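Local structure of NADPH-ferredoxin reductase FprA (1LQT) at residues V162-L167 against A216-V221; E211-A216 against C245-K250. The protein catalyses electron transfer between NADP(H) and ferredoxin with FAD as cofactor, and may supply electrons to P450 systems. One frame throughout, in Å; residues are numbered along the deposited sequence.

Contact 1. Residues V162-L167 against A216-V221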
ATOM      1  N   VAL A 162       8.808   7.145  -3.483  1.00  9.01           N
ATOM      2  CA  VAL A 162       8.680   7.720  -4.811  1.00  9.02           C
ATOM      3  C   VAL A 162       9.940   8.478  -5.181  1.00  9.20           C
ATOM      4  O   VAL A 162      10.486   8.328  -6.273  1.00  9.46           O
ATOM      5  CB  VAL A 162       7.459   8.619  -4.880  1.00  9.67           C
ATOM      6  CG1 VAL A 162       7.406   9.421  -6.145  1.00  9.74           C
ATOM      7  CG2 VAL A 162       6.168   7.808  -4.725  1.00 10.46           C
ATOM      8  N   ALA A 163      10.419   9.302  -4.262  1.00 10.13           N
ATOM      9  CA  ALA A 163      11.584  10.125  -4.540  1.00 10.59           C
ATOM     10  C   ALA A 163      12.824   9.248  -4.765  1.00 10.55           C
ATOM     11  O   ALA A 163      13.622   9.509  -5.649  1.00 10.78           O
ATOM     12  CB  ALA A 163      11.799  11.079  -3.410  1.00 11.35           C
ATOM     13  N   ARG A 164      12.977   8.203  -3.958  1.00 10.61           N
ATOM     14  CA  ARG A 164      14.102   7.275  -4.143  1.00 11.41           C
ATOM     15  C   ARG A 164      14.078   6.623  -5.499  1.00 11.13           C
ATOM     16  O   ARG A 164      15.104   6.508  -6.156  1.00 12.34           O
ATOM     17  CB  ARG A 164      14.126   6.164  -3.115  1.00 12.30           C
ATOM     18  CG  ARG A 164      14.526   6.544  -1.739  1.00 12.99           C
ATOM     19  CD  ARG A 164      15.111   5.361  -0.877  1.00 11.36           C
ATOM     20  NE  ARG A 164      14.309   4.166  -1.086  1.00 11.01           N
ATOM     21  CZ  ARG A 164      13.052   4.035  -0.658  1.00 10.44           C
ATOM     22  NH1 ARG A 164      12.522   4.894   0.187  1.00 11.41           N
ATOM     23  NH2 ARG A 164      12.371   2.994  -1.099  1.00 10.19           N
ATOM     24  N   ILE A 165      12.926   6.123  -5.901  1.00 10.84           N
ATOM     25  CA  ILE A 165      12.881   5.448  -7.186  1.00 10.75           C
ATOM     26  C   ILE A 165      13.166   6.402  -8.329  1.00 10.43           C
ATOM     27  O   ILE A 165      13.849   6.045  -9.289  1.00 11.22           O
ATOM     28  CB  ILE A 165      11.555   4.685  -7.333  1.00 11.31           C
ATOM     29  CG1 ILE A 165      11.446   3.581  -6.245  1.00 12.75           C
ATOM     30  CG2 ILE A 165      11.402   4.167  -8.719  1.00 13.17           C
ATOM     31  CD1 ILE A 165      12.565   2.631  -6.153  1.00 13.79           C
ATOM     32  N   LEU A 166      12.727   7.651  -8.207  1.00 10.36           N
ATOM     33  CA  LEU A 166      12.990   8.636  -9.252  1.00 10.10           C
ATOM     34  C   LEU A 166      14.452   9.040  -9.377  1.00 10.29           C
ATOM     35  O   LEU A 166      14.875   9.462 -10.447  1.00 11.82           O
ATOM     36  CB  LEU A 166      12.137   9.891  -9.021  1.00 10.03           C
ATOM     37  CG  LEU A 166      10.630   9.729  -9.266  1.00 10.42           C
ATOM     38  CD1 LEU A 166       9.918  10.984  -8.757  1.00 11.14           C
ATOM     39  CD2 LEU A 166      10.316   9.497 -10.735  1.00 11.82           C
ATOM     40  N   LEU A 167      15.203   8.916  -8.288  1.00 10.50           N
ATOM     41  CA  LEU A 167      16.574   9.444  -8.222  1.00 10.56           C
ATOM     42  C   LEU A 167      17.683   8.414  -8.099  1.00 11.56           C
ATOM     43  O   LEU A 167      18.824   8.721  -8.338  1.00 12.56           O
ATOM     44  CB  LEU A 167      16.705  10.423  -7.075  1.00 10.50           C
ATOM     45  CG  LEU A 167      15.941  11.731  -7.262  1.00 10.86           C
ATOM     46  CD1 LEU A 167      15.940  12.547  -5.996  1.00 13.02           C
ATOM     47  CD2 LEU A 167      16.531  12.549  -8.368  1.00 14.03           C
ATOM     48  N   ALA A 216      20.815   8.992   2.652  1.00 14.41           N
ATOM     49  CA  ALA A 216      22.236   9.335   2.624  1.00 15.74           C
ATOM     50  C   ALA A 216      23.036   8.376   1.774  1.00 16.76           C
ATOM     51  O   ALA A 216      24.158   8.685   1.372  1.00 18.33           O
ATOM     52  CB  ALA A 216      22.796   9.350   4.031  1.00 16.22           C
ATOM     53  N   ASP A 217      22.479   7.206   1.507  1.00 17.22           N
ATOM     54  CA  ASP A 217      23.192   6.167   0.760  1.00 18.53           C
ATOM     55  C   ASP A 217      22.846   6.084  -0.719  1.00 17.64           C
ATOM     56  O   ASP A 217      23.251   5.156  -1.422  1.00 19.37           O
ATOM     57  CB  ASP A 217      22.964   4.835   1.451  1.00 20.38           C
ATOM     58  CG  ASP A 217      23.585   4.795   2.834  1.00 24.00           C
ATOM     59  OD1 ASP A 217      24.642   5.431   3.062  1.00 29.07           O
ATOM     60  OD2 ASP A 217      23.100   4.144   3.771  1.00 30.16           O
ATOM     61  N   LEU A 218      22.131   7.078  -1.204  1.00 16.67           N
ATOM     62  CA  LEU A 218      21.806   7.149  -2.602  1.00 16.96           C
ATOM     63  C   LEU A 218      22.963   7.731  -3.380  1.00 16.86           C
ATOM     64  O   LEU A 218      23.243   8.935  -3.321  1.00 16.06           O
ATOM     65  CB  LEU A 218      20.579   8.018  -2.797  1.00 16.72           C
ATOM     66  CG  LEU A 218      19.298   7.517  -2.142  1.00 18.57           C
ATOM     67  CD1 LEU A 218      18.250   8.589  -2.167  1.00 18.78           C
ATOM     68  CD2 LEU A 218      18.815   6.298  -2.850  1.00 21.65           C
ATOM     69  N   ASP A 219      23.673   6.862  -4.088  1.00 17.61           N
ATOM     70  CA  ASP A 219      24.789   7.285  -4.895  1.00 18.71           C
ATOM     71  C   ASP A 219      24.337   8.327  -5.912  1.00 17.52           C
ATOM     72  O   ASP A 219      23.353   8.122  -6.619  1.00 17.98           O
ATOM     73  CB  ASP A 219      25.351   6.077  -5.660  1.00 20.69           C
ATOM     74  CG  ASP A 219      26.193   5.157  -4.803  1.00 25.76           C
ATOM     75  OD1 ASP A 219      25.911   4.950  -3.606  1.00 30.00           O
ATOM     76  OD2 ASP A 219      27.176   4.552  -5.280  1.00 32.53           O
ATOM     77  N   GLY A 220      25.065   9.427  -6.007  1.00 16.42           N
ATOM     78  CA  GLY A 220      24.781  10.458  -6.976  1.00 16.79           C
ATOM     79  C   GLY A 220      23.722  11.454  -6.582  1.00 15.93           C
ATOM     80  O   GLY A 220      23.435  12.376  -7.365  1.00 17.14           O
ATOM     81  N   VAL A 221      23.147  11.295  -5.390  1.00 15.64           N
ATOM     82  CA  VAL A 221      22.071  12.148  -4.936  1.00 14.86           C
ATOM     83  C   VAL A 221      22.460  12.837  -3.662  1.00 14.32           C
ATOM     84  O   VAL A 221      22.939  12.209  -2.713  1.00 15.72           O
ATOM     85  CB  VAL A 221      20.812  11.320  -4.628  1.00 14.97           C
ATOM     86  CG1 VAL A 221      19.636  12.220  -4.219  1.00 15.18           C
ATOM     87  CG2 VAL A 221      20.456  10.462  -5.829  1.00 16.82           C
TER
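Leu167 and Val221 meet where the helix that follows strand 149-153 in the Rossmann-type NADP-binding domain comes to its end. Helix 157-167 stops at Leu167, and Val221 opens strand 221-224, the outermost strand on one side of the domain's parallel sheet. The two side chains cross at about a right angle. In Val221, CG1 is anti to the backbone N (chi1 -177°), which leaves CG2 anti to the carbonyl carbon, and each methyl then meets a different part of Leu167. CG1 comes up to the tip of the leucine, 4.1 Å from Leu167 CD1, while CG2 lies against the base of the side chain, 4.0 Å from Leu167 CB. Both residues are buried, and both also touch strand 265-270, Leu167 on Met267 and Val221 on Arg265.

One helical turn back, the second touch is looser. Leu218 aims its side chain at the helix and brings CD1 to 4.3 Å from CG of Arg164, so it packs on the aliphatic root of the arginine. The charged end has turned elsewhere: NE forms a salt bridge with Asp56 and NH1 another with Asp161. Leu218 and Val221 are the two ends of a type II beta turn, closed by Val221 N to Leu218 O at 3.1 Å, with Gly220 taking the positive phi of 83°. The turn thereby presents two apolar side chains to one flank of the helix. The tightest approach is to backbone: Val221 CG2 sits 3.5 Å from Leu167 O.

Contact 2. Residues E211-A216 against C245-K250. With ODP (4-oxo-nicotinamide-adenine dinucleotide phosphate), chain I.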
ATOM      1  N   GLU A 211      14.107   5.213   7.245  1.00 11.78           N
ATOM      2  CA  GLU A 211      13.810   5.608   5.893  1.00 11.89           C
ATOM      3  C   GLU A 211      14.429   6.965   5.567  1.00 11.12           C
ATOM      4  O   GLU A 211      14.907   7.192   4.465  1.00 12.10           O
ATOM      5  CB  GLU A 211      12.304   5.573   5.693  1.00 12.20           C
ATOM      6  CG  GLU A 211      11.781   4.127   5.772  1.00 14.97           C
ATOM      7  CD  GLU A 211      11.805   3.432   7.165  1.00 15.29           C
ATOM      8  OE1 GLU A 211      11.760   4.121   8.247  1.00 16.36           O
ATOM      9  OE2 GLU A 211      11.883   2.146   7.203  1.00 14.97           O
ATOM     10  N   LEU A 212      14.425   7.891   6.525  1.00 11.18           N
ATOM     11  CA  LEU A 212      15.137   9.148   6.313  1.00 11.17           C
ATOM     12  C   LEU A 212      16.644   8.934   6.244  1.00 11.72           C
ATOM     13  O   LEU A 212      17.313   9.552   5.425  1.00 11.96           O
ATOM     14  CB  LEU A 212      14.808  10.130   7.423  1.00 11.63           C
ATOM     15  CG  LEU A 212      13.420  10.773   7.388  1.00 11.54           C
ATOM     16  CD1 LEU A 212      13.203  11.571   8.658  1.00 12.48           C
ATOM     17  CD2 LEU A 212      13.299  11.643   6.134  1.00 12.52           C
ATOM     18  N   ARG A 213      17.177   8.065   7.081  1.00 12.42           N
ATOM     19  CA  ARG A 213      18.620   7.804   7.095  1.00 13.58           C
ATOM     20  C   ARG A 213      19.116   7.213   5.796  1.00 13.31           C
ATOM     21  O   ARG A 213      20.219   7.542   5.346  1.00 14.85           O
ATOM     22  CB  ARG A 213      19.000   6.886   8.245  1.00 14.42           C
ATOM     23  CG  ARG A 213      18.926   7.471   9.614  1.00 17.12           C
ATOM     24  CD  ARG A 213      19.520   6.521  10.685  1.00 22.24           C
ATOM     25  NE  ARG A 213      19.203   6.946  12.034  1.00 26.37           N
ATOM     26  CZ  ARG A 213      19.865   7.857  12.698  1.00 28.75           C
ATOM     27  NH1 ARG A 213      20.909   8.468  12.138  1.00 29.63           N
ATOM     28  NH2 ARG A 213      19.473   8.166  13.931  1.00 31.11           N
ATOM     29  N   GLU A 214      18.309   6.322   5.229  1.00 13.32           N
ATOM     30  CA  GLU A 214      18.679   5.626   3.991  1.00 14.51           C
ATOM     31  C   GLU A 214      18.954   6.541   2.825  1.00 13.75           C
ATOM     32  O   GLU A 214      19.674   6.165   1.911  1.00 14.45           O
ATOM     33  CB  GLU A 214      17.542   4.698   3.497  1.00 16.15           C
ATOM     34  CG  GLU A 214      17.183   3.551   4.357  1.00 20.28           C
ATOM     35  CD  GLU A 214      16.050   2.734   3.774  1.00 21.82           C
ATOM     36  OE1 GLU A 214      15.204   3.219   2.914  1.00 20.90           O
ATOM     37  OE2 GLU A 214      15.976   1.599   4.240  1.00 28.25           O
ATOM     38  N   LEU A 215      18.390   7.745   2.848  1.00 12.54           N
ATOM     39  CA  LEU A 215      18.570   8.669   1.752  1.00 13.03           C
ATOM     40  C   LEU A 215      20.052   9.035   1.569  1.00 13.32           C
ATOM     41  O   LEU A 215      20.458   9.372   0.457  1.00 15.35           O
ATOM     42  CB  LEU A 215      17.732   9.926   1.977  1.00 12.61           C
ATOM     43  CG  LEU A 215      16.232   9.686   2.234  1.00 12.28           C
ATOM     44  CD1 LEU A 215      15.543  10.967   2.566  1.00 12.19           C
ATOM     45  CD2 LEU A 215      15.582   8.984   1.060  1.00 12.59           C
ATOM     46  N   ALA A 216      20.815   8.992   2.652  1.00 14.41           N
ATOM     47  CA  ALA A 216      22.236   9.335   2.624  1.00 15.74           C
ATOM     48  C   ALA A 216      23.036   8.376   1.774  1.00 16.76           C
ATOM     49  O   ALA A 216      24.158   8.685   1.372  1.00 18.33           O
ATOM     50  CB  ALA A 216      22.796   9.350   4.031  1.00 16.22           C
ATOM     51  N   CYS A 245      10.022  11.157  16.315  1.00 12.73           N
ATOM     52  CA  CYS A 245      10.172  12.541  15.892  1.00 12.28           C
ATOM     53  C   CYS A 245      11.541  13.082  16.328  1.00 12.27           C
ATOM     54  O   CYS A 245      12.253  13.701  15.549  1.00 12.41           O
ATOM     55  CB  CYS A 245       9.046  13.368  16.470  1.00 12.37           C
ATOM     56  SG  CYS A 245       9.143  15.112  16.010  1.00 13.00           S
ATOM     57  N   LYS A 246      11.903  12.811  17.564  1.00 13.70           N
ATOM     58  CA  LYS A 246      13.211  13.221  18.042  1.00 15.17           C
ATOM     59  C   LYS A 246      14.335  12.749  17.131  1.00 15.04           C
ATOM     60  O   LYS A 246      15.229  13.520  16.744  1.00 15.47           O
ATOM     61  CB  LYS A 246      13.413  12.660  19.453  1.00 17.06           C
ATOM     62  CG  LYS A 246      14.817  12.829  20.035  1.00 20.77           C
ATOM     63  CD  LYS A 246      14.903  12.349  21.496  1.00 25.46           C
ATOM     64  CE  LYS A 246      16.288  12.636  22.084  1.00 29.17           C
ATOM     65  NZ  LYS A 246      16.547  14.114  22.147  1.00 33.94           N
ATOM     66  N   GLN A 247      14.285  11.464  16.780  1.00 14.20           N
ATOM     67  CA  GLN A 247      15.307  10.887  15.928  1.00 13.69           C
ATOM     68  C   GLN A 247      15.242  11.477  14.524  1.00 12.79           C
ATOM     69  O   GLN A 247      16.263  11.749  13.909  1.00 13.16           O
ATOM     70  CB  GLN A 247      15.238   9.352  15.908  1.00 14.43           C
ATOM     71  CG  GLN A 247      15.438   8.714  17.264  1.00 17.13           C
ATOM     72  CD  GLN A 247      16.751   9.099  17.898  1.00 21.67           C
ATOM     73  OE1 GLN A 247      17.795   9.067  17.248  1.00 24.13           O
ATOM     74  NE2 GLN A 247      16.709   9.444  19.182  1.00 25.75           N
ATOM     75  N   ASN A 248      14.038  11.657  14.009  1.00 12.38           N
ATOM     76  CA  ASN A 248      13.872  12.229  12.689  1.00 11.69           C
ATOM     77  C   ASN A 248      14.535  13.605  12.615  1.00 11.32           C
ATOM     78  O   ASN A 248      15.195  13.912  11.629  1.00 11.75           O
ATOM     79  CB  ASN A 248      12.404  12.416  12.348  1.00 10.96           C
ATOM     80  CG  ASN A 248      11.680  11.160  11.962  1.00 10.95           C
ATOM     81  OD1 ASN A 248      12.256  10.078  11.843  1.00 11.20           O
ATOM     82  ND2 ASN A 248      10.384  11.318  11.747  1.00 11.14           N
ATOM     83  N   ILE A 249      14.299  14.448  13.617  1.00 12.11           N
ATOM     84  CA  ILE A 249      14.809  15.808  13.544  1.00 12.48           C
ATOM     85  C   ILE A 249      16.336  15.784  13.597  1.00 12.16           C
ATOM     86  O   ILE A 249      16.981  16.571  12.917  1.00 12.83           O
ATOM     87  CB  ILE A 249      14.169  16.694  14.623  1.00 12.74           C
ATOM     88  CG1 ILE A 249      12.666  16.847  14.394  1.00 15.01           C
ATOM     89  CG2 ILE A 249      14.825  18.073  14.689  1.00 13.83           C
ATOM     90  CD1 ILE A 249      12.232  17.199  13.002  1.00 16.67           C
ATOM     91  N   LYS A 250      16.926  14.868  14.362  1.00 12.90           N
ATOM     92  CA  LYS A 250      18.388  14.754  14.371  1.00 13.79           C
ATOM     93  C   LYS A 250      18.905  14.455  12.968  1.00 13.11           C
ATOM     94  O   LYS A 250      19.883  15.019  12.502  1.00 12.59           O
ATOM     95  CB  LYS A 250      18.834  13.654  15.344  1.00 15.97           C
ATOM     96  CG  LYS A 250      18.658  13.988  16.810  1.00 21.30           C
ATOM     97  CD  LYS A 250      18.962  12.778  17.711  1.00 27.97           C
ATOM     98  CE  LYS A 250      18.623  13.033  19.194  1.00 31.45           C
ATOM     99  NZ  LYS A 250      18.959  11.832  20.053  1.00 34.50           N
TER
HETATM  100  O1X ODP I2458      -0.431  17.072   7.371  1.00 13.02           O
HETATM  101  P2B ODP I2458      -0.546  15.580   7.292  1.00 11.92           P
HETATM  102  O2X ODP I2458       0.178  14.843   8.400  1.00 12.96           O
HETATM  103  O3X ODP I2458      -1.980  15.098   7.151  1.00 13.06           O
HETATM  104  O2B ODP I2458       0.222  15.237   5.916  1.00  9.41           O
HETATM  105  C2B ODP I2458       0.049  14.001   5.228  1.00  8.77           C
HETATM  106  C3B ODP I2458       1.204  13.034   5.342  1.00  8.73           C
HETATM  107  O3B ODP I2458       2.438  13.735   5.285  1.00  9.30           O
HETATM  108  C1B ODP I2458       0.012  14.258   3.766  1.00  8.50           C
HETATM  109  N9A ODP I2458      -1.177  14.877   3.236  1.00  8.91           N
HETATM  110  C8A ODP I2458      -2.473  14.433   3.306  1.00  9.52           C
HETATM  111  N7A ODP I2458      -3.301  15.224   2.649  1.00  9.77           N
HETATM  112  C5A ODP I2458      -2.530  16.230   2.116  1.00  9.40           C
HETATM  113  C4A ODP I2458      -1.203  16.015   2.494  1.00  9.23           C
HETATM  114  N3A ODP I2458      -0.153  16.797   2.137  1.00  9.18           N
HETATM  115  C2A ODP I2458      -0.493  17.853   1.378  1.00  9.68           C
HETATM  116  N1A ODP I2458      -1.757  18.134   0.952  1.00 10.04           N
HETATM  117  C6A ODP I2458      -2.792  17.321   1.319  1.00  9.61           C
HETATM  118  N6A ODP I2458      -4.002  17.606   0.817  1.00 11.14           N
HETATM  119  O4B ODP I2458       0.158  12.966   3.207  1.00  9.16           O
HETATM  120  C4B ODP I2458       1.049  12.225   4.053  1.00  9.32           C
HETATM  121  C5B ODP I2458       0.486  10.852   4.276  1.00  9.70           C
HETATM  122  O5B ODP I2458       1.461  10.093   4.953  1.00  9.24           O
HETATM  123  PA  ODP I2458       1.063   8.670   5.557  1.00  9.82           P
HETATM  124  O1A ODP I2458       2.222   8.161   6.286  1.00 10.37           O
HETATM  125  O2A ODP I2458      -0.231   8.735   6.266  1.00 11.09           O
HETATM  126  O3  ODP I2458       0.759   7.821   4.239  1.00  9.19           O
HETATM  127  PN  ODP I2458       1.720   7.066   3.164  1.00  9.28           P
HETATM  128  O1N ODP I2458       2.965   7.831   2.932  1.00  9.66           O
HETATM  129  O2N ODP I2458       0.804   6.763   2.044  1.00  9.92           O
HETATM  130  O5D ODP I2458       2.139   5.750   3.924  1.00  9.11           O
HETATM  131  C5D ODP I2458       1.110   4.786   4.266  1.00 10.34           C
HETATM  132  C4D ODP I2458       1.640   3.891   5.365  1.00 10.89           C
HETATM  133  O4D ODP I2458       2.587   2.948   4.877  1.00 12.08           O
HETATM  134  C1D ODP I2458       3.787   3.044   5.648  1.00 12.43           C
HETATM  135  C2D ODP I2458       3.754   4.392   6.235  1.00 11.64           C
HETATM  136  O2D ODP I2458       4.680   4.631   7.232  1.00 12.42           O
HETATM  137  C3D ODP I2458       2.319   4.671   6.484  1.00 10.89           C
HETATM  138  O3D ODP I2458       1.978   4.134   7.745  1.00 13.72           O
HETATM  139  N1N ODP I2458       4.926   2.596   4.927  1.00 11.80           N
HETATM  140  C2N ODP I2458       6.038   2.154   5.681  1.00 12.02           C
HETATM  141  C3N ODP I2458       7.246   2.104   5.070  1.00 11.82           C
HETATM  142  C7N ODP I2458       8.381   1.651   6.000  1.00 13.09           C
HETATM  143  N7N ODP I2458       9.569   1.605   5.456  1.00 16.61           N
HETATM  144  O7N ODP I2458       8.095   1.386   7.188  1.00 12.96           O
HETATM  145  C4N ODP I2458       7.477   2.498   3.744  1.00 14.14           C
HETATM  146  O99 ODP I2458       8.620   2.514   3.194  1.00 16.56           O
HETATM  147  C5N ODP I2458       6.307   2.976   2.993  1.00 12.89           C
HETATM  148  C6N ODP I2458       5.043   3.032   3.621  1.00 12.45           C
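Asn248 of helix 243-256 lays its side chain against Leu212 of helix 209-214, whose CD1 methyl meets it along its whole length. At the root, Asn248 CB is 3.9 Å from Leu212 CD1. At the branch, Asn248 CG is 3.7 Å from Leu212 CD1, which lies over the flat of the amide. At the tip, OD1 comes to 3.6 Å from Leu212 CD1, but its hydrogen bond is with Thr209 OG1; ND2 bonds to Phe207 O. Those two bonds fix the rotation of the amide, so the leucine packs on a plate that cannot easily turn. Alongside, Arg213 runs out extended from CG to NE and brings its guanidinium beside the end of Gln247, the two planes 31° apart, in a loose contact toward solvent.

On another flank of helix 209-214, the Glu211 chain folds about its CB-CG bond (chi2 70°) and OE2 accepts a hydrogen bond from N7N of the modified nucleotide, 2.9 Å long with an angle of 141° at the hydrogen; OE1 is held by Thr208 OG1. The helix thus offers a leucine methyl to Asn248 and a carboxylate to the carboxamide of the nicotinamide, a pairing that probably helps set how the nicotinamide end lies.

Contacts 1 and 2 have centres about 15 Å apart, share Ala216, and alternate along the chain, so helix 209-214 and the loop after it join the two. Arg164 bridges them: its CG, which Leu218 touches in contact 1, also lies 3.9 Å from CD2 of Leu215 in segment 211-216. At the guanidinium end, Arg164 NH1 stands 4.2 Å from Glu214 OE1, a packing distance, while that oxygen is hydrogen-bonded to His57 NE2. The nucleotide lies close to both: Arg164 comes within about 5 Å of it, nearest atoms, and Glu211 binds it directly. Helices 157-167 and 209-214 therefore both border its nicotinamide end, with helix 243-256 packed against another flank of the second.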